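Side-chain contact in thioesterase superfamily protein (Sulfolobus solfataricus, PDB 2GF6), which probably hydrolyses fatty acyl-CoA thioesters, as a hotdog-fold member of the 4-hydroxybenzoyl-CoA thioesterase family, and binds coenzyme A: residues N35-F40 and I47-V52. Residues are numbered along the deposited sequence; the frame is centred on the assembly and turned at random.
Sequences NTIEKF and IPYPIV
In this hotdog fold the long helix 26-45 lies against the antiparallel sheet, and the contact is where Ile37 and Glu38 of that helix meet Tyr49, in the loop that leads into strand 51-53. With CG turned anti to the backbone N (chi1 159°), the Tyr49 ring swings off the loop to lie along Ile37 and Glu38. Over one face sits the methyl CG2 of Ile37, a CH-pi contact displaced toward the hydroxyl end of the ring and 3.4 Å from Tyr49 CZ. Pro50, which follows a cis peptide bond, lays its CB over the centre of the opposite face, so the ring is sandwiched. Nearer its root the ring brushes the helix backbone, Tyr49 CD1 standing 3.7 Å from Glu38 CA. Its hydroxyl hydrogen-bonds to Gln111 OE1 on strand 102-115, which ties the loop to the sheet. With Tyr49 cut back to an alanine, a gap would probably open beside Ile37 and Gln111 would lose this partner. Water spans the polar side. One molecule lies 2.6 Å from Glu38 OE2 and takes the N-H of Tyr49 at 3.2 Å from its N; a second donates hydrogen bonds to Tyr49 O and, weakly, to Glu38 OE1. The ring is thus held by an apolar contact on each face and a hydrogen bond at its hydroxyl, while water links the Glu38 carboxylate to the Tyr49 N-H and, more weakly, to its carbonyl.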
ATOM      1  N   ASN A  35      11.109  -8.593   2.950  1.00 28.18           N
ATOM      2  CA  ASN A  35      12.024  -8.425   4.056  1.00 27.37           C
ATOM      3  C   ASN A  35      12.861  -9.678   4.261  1.00 27.49           C
ATOM      4  O   ASN A  35      14.069  -9.607   4.497  1.00 26.17           O
ATOM      5  CB  ASN A  35      11.265  -8.098   5.338  1.00 27.94           C
ATOM      6  CG  ASN A  35      10.660  -6.709   5.333  1.00 27.86           C
ATOM      7  OD1 ASN A  35      11.119  -5.812   4.611  1.00 25.83           O
ATOM      8  ND2 ASN A  35       9.629  -6.521   6.145  1.00 25.81           N
ATOM      9  N   THR A  36      12.228 -10.841   4.186  1.00 27.73           N
ATOM     10  CA  THR A  36      12.989 -12.089   4.414  1.00 27.88           C
ATOM     11  C   THR A  36      14.071 -12.258   3.335  1.00 28.56           C
ATOM     12  O   THR A  36      15.255 -12.554   3.646  1.00 29.00           O
ATOM     13  CB  THR A  36      12.053 -13.308   4.481  1.00 27.64           C
ATOM     14  OG1 THR A  36      11.076 -13.086   5.495  1.00 26.69           O
ATOM     15  CG2 THR A  36      12.797 -14.578   4.809  1.00 26.14           C
ATOM     16  N   ILE A  37      13.683 -12.060   2.076  1.00 28.87           N
ATOM     17  CA  ILE A  37      14.606 -12.222   0.936  1.00 29.12           C
ATOM     18  C   ILE A  37      15.688 -11.140   0.937  1.00 28.79           C
ATOM     19  O   ILE A  37      16.870 -11.429   0.738  1.00 28.02           O
ATOM     20  CB  ILE A  37      13.877 -12.228  -0.396  1.00 29.00           C
ATOM     21  CG1 ILE A  37      13.026 -13.493  -0.495  1.00 29.20           C
ATOM     22  CG2 ILE A  37      14.893 -12.186  -1.541  1.00 30.23           C
ATOM     23  CD1 ILE A  37      11.940 -13.443  -1.535  1.00 29.15           C
ATOM     24  N   GLU A  38      15.283  -9.906   1.199  1.00 28.56           N
ATOM     25  CA  GLU A  38      16.225  -8.826   1.275  1.00 28.81           C
ATOM     26  C   GLU A  38      17.276  -9.138   2.325  1.00 28.61           C
ATOM     27  O   GLU A  38      18.449  -8.931   2.066  1.00 27.37           O
ATOM     28  CB  GLU A  38      15.538  -7.502   1.588  1.00 29.20           C
ATOM     29  CG  GLU A  38      16.514  -6.344   1.668  1.00 29.38           C
ATOM     30  CD  GLU A  38      15.868  -4.966   1.696  1.00 30.43           C
ATOM     31  OE1 GLU A  38      14.614  -4.818   1.743  1.00 33.75           O
ATOM     32  OE2 GLU A  38      16.642  -4.005   1.649  1.00 29.09           O
ATOM     33  N   LYS A  39      16.865  -9.638   3.501  1.00 28.38           N
ATOM     34  CA  LYS A  39      17.839  -9.890   4.579  1.00 28.49           C
ATOM     35  C   LYS A  39      18.795 -11.009   4.191  1.00 28.35           C
ATOM     36  O   LYS A  39      20.010 -10.907   4.377  1.00 28.59           O
ATOM     37  CB  LYS A  39      17.123 -10.227   5.902  1.00 28.57           C
ATOM     38  CG  LYS A  39      18.068 -10.339   7.100  1.00 28.92           C
ATOM     39  CD  LYS A  39      17.384 -10.894   8.380  1.00 29.58           C
ATOM     40  CE  LYS A  39      17.047 -12.384   8.267  1.00 31.20           C
ATOM     41  NZ  LYS A  39      18.158 -13.307   8.730  1.00 32.05           N
ATOM     42  N   PHE A  40      18.236 -12.083   3.638  1.00 28.59           N
ATOM     43  CA  PHE A  40      19.040 -13.188   3.149  1.00 28.54           C
ATOM     44  C   PHE A  40      20.126 -12.734   2.169  1.00 28.44           C
ATOM     45  O   PHE A  40      21.290 -13.106   2.303  1.00 28.13           O
ATOM     46  CB  PHE A  40      18.154 -14.253   2.497  1.00 28.60           C
ATOM     47  CG  PHE A  40      18.922 -15.254   1.710  1.00 28.55           C
ATOM     48  CD1 PHE A  40      19.591 -16.272   2.340  1.00 29.79           C
ATOM     49  CD2 PHE A  40      19.003 -15.154   0.328  1.00 31.08           C
ATOM     50  CE1 PHE A  40      20.304 -17.188   1.615  1.00 29.70           C
ATOM     51  CE2 PHE A  40      19.716 -16.069  -0.407  1.00 29.20           C
ATOM     52  CZ  PHE A  40      20.367 -17.091   0.233  1.00 29.45           C
ATOM     53  N   ILE A  47      24.891  -7.720  -0.907  1.00 28.57           N
ATOM     54  CA  ILE A  47      24.529  -6.762  -1.915  1.00 28.90           C
ATOM     55  C   ILE A  47      23.126  -6.282  -1.644  1.00 29.16           C
ATOM     56  O   ILE A  47      22.386  -6.935  -0.895  1.00 27.64           O
ATOM     57  CB  ILE A  47      24.587  -7.409  -3.324  1.00 29.68           C
ATOM     58  CG1 ILE A  47      23.594  -8.572  -3.441  1.00 30.58           C
ATOM     59  CG2 ILE A  47      26.034  -7.847  -3.627  1.00 30.05           C
ATOM     60  CD1 ILE A  47      23.361  -9.069  -4.870  1.00 29.88           C
ATOM     61  N   PRO A  48      22.762  -5.130  -2.237  1.00 29.60           N
ATOM     62  CA  PRO A  48      21.371  -4.665  -2.188  1.00 30.32           C
ATOM     63  C   PRO A  48      20.410  -5.489  -3.031  1.00 31.10           C
ATOM     64  O   PRO A  48      20.816  -6.119  -3.986  1.00 31.15           O
ATOM     65  CB  PRO A  48      21.452  -3.224  -2.684  1.00 30.40           C
ATOM     66  CG  PRO A  48      22.735  -3.099  -3.384  1.00 29.35           C
ATOM     67  CD  PRO A  48      23.643  -4.195  -2.953  1.00 29.46           C
ATOM     68  N   TYR A  49      19.132  -5.471  -2.651  1.00 31.78           N
ATOM     69  CA  TYR A  49      18.098  -6.233  -3.336  1.00 32.95           C
ATOM     70  C   TYR A  49      16.821  -5.405  -3.269  1.00 32.72           C
ATOM     71  O   TYR A  49      16.536  -4.867  -2.211  1.00 32.41           O
ATOM     72  CB  TYR A  49      17.884  -7.597  -2.640  1.00 34.34           C
ATOM     73  CG  TYR A  49      16.547  -8.265  -2.922  1.00 35.57           C
ATOM     74  CD1 TYR A  49      15.397  -7.892  -2.210  1.00 37.83           C
ATOM     75  CD2 TYR A  49      16.428  -9.284  -3.874  1.00 36.67           C
ATOM     76  CE1 TYR A  49      14.160  -8.501  -2.443  1.00 37.17           C
ATOM     77  CE2 TYR A  49      15.192  -9.907  -4.124  1.00 37.14           C
ATOM     78  CZ  TYR A  49      14.059  -9.507  -3.401  1.00 38.12           C
ATOM     79  OH  TYR A  49      12.808 -10.086  -3.593  1.00 38.78           O
ATOM     80  N   PRO A  50      16.023  -5.346  -4.369  1.00 32.69           N
ATOM     81  CA  PRO A  50      16.115  -6.069  -5.653  1.00 32.48           C
ATOM     82  C   PRO A  50      16.890  -5.317  -6.736  1.00 32.53           C
ATOM     83  O   PRO A  50      17.093  -5.847  -7.826  1.00 31.62           O
ATOM     84  CB  PRO A  50      14.641  -6.261  -6.045  1.00 32.41           C
ATOM     85  CG  PRO A  50      13.901  -5.157  -5.321  1.00 32.70           C
ATOM     86  CD  PRO A  50      14.845  -4.466  -4.363  1.00 32.53           C
ATOM     87  N   ILE A  51      17.351  -4.097  -6.417  1.00 32.47           N
ATOM     88  CA  ILE A  51      18.169  -3.331  -7.322  1.00 32.02           C
ATOM     89  C   ILE A  51      19.608  -3.448  -6.831  1.00 32.27           C
ATOM     90  O   ILE A  51      19.988  -2.858  -5.812  1.00 32.22           O
ATOM     91  CB  ILE A  51      17.711  -1.853  -7.383  1.00 31.98           C
ATOM     92  CG1 ILE A  51      16.288  -1.783  -7.976  1.00 31.63           C
ATOM     93  CG2 ILE A  51      18.695  -1.030  -8.135  1.00 31.67           C
ATOM     94  CD1 ILE A  51      15.708  -0.373  -8.059  1.00 31.77           C
ATOM     95  N   VAL A  52      20.398  -4.220  -7.555  1.00 31.98           N
ATOM     96  CA  VAL A  52      21.781  -4.442  -7.174  1.00 31.95           C
ATOM     97  C   VAL A  52      22.658  -3.272  -7.639  1.00 32.31           C
ATOM     98  O   VAL A  52      23.401  -2.701  -6.858  1.00 31.84           O
ATOM     99  CB  VAL A  52      22.284  -5.773  -7.742  1.00 31.93           C
ATOM    100  CG1 VAL A  52      23.613  -6.156  -7.081  1.00 31.66           C
ATOM    101  CG2 VAL A  52      21.207  -6.860  -7.556  1.00 31.44           C
TER
HETATM  102  O   HOH W   1      18.880  -4.106   0.270  1.00 25.08           O
HETATM  103  O   HOH W   2      14.207  -3.493  -0.649  1.00 27.65           O
HETATM  104  O   HOH W   3      19.783  -7.116   0.367  1.00 30.37           O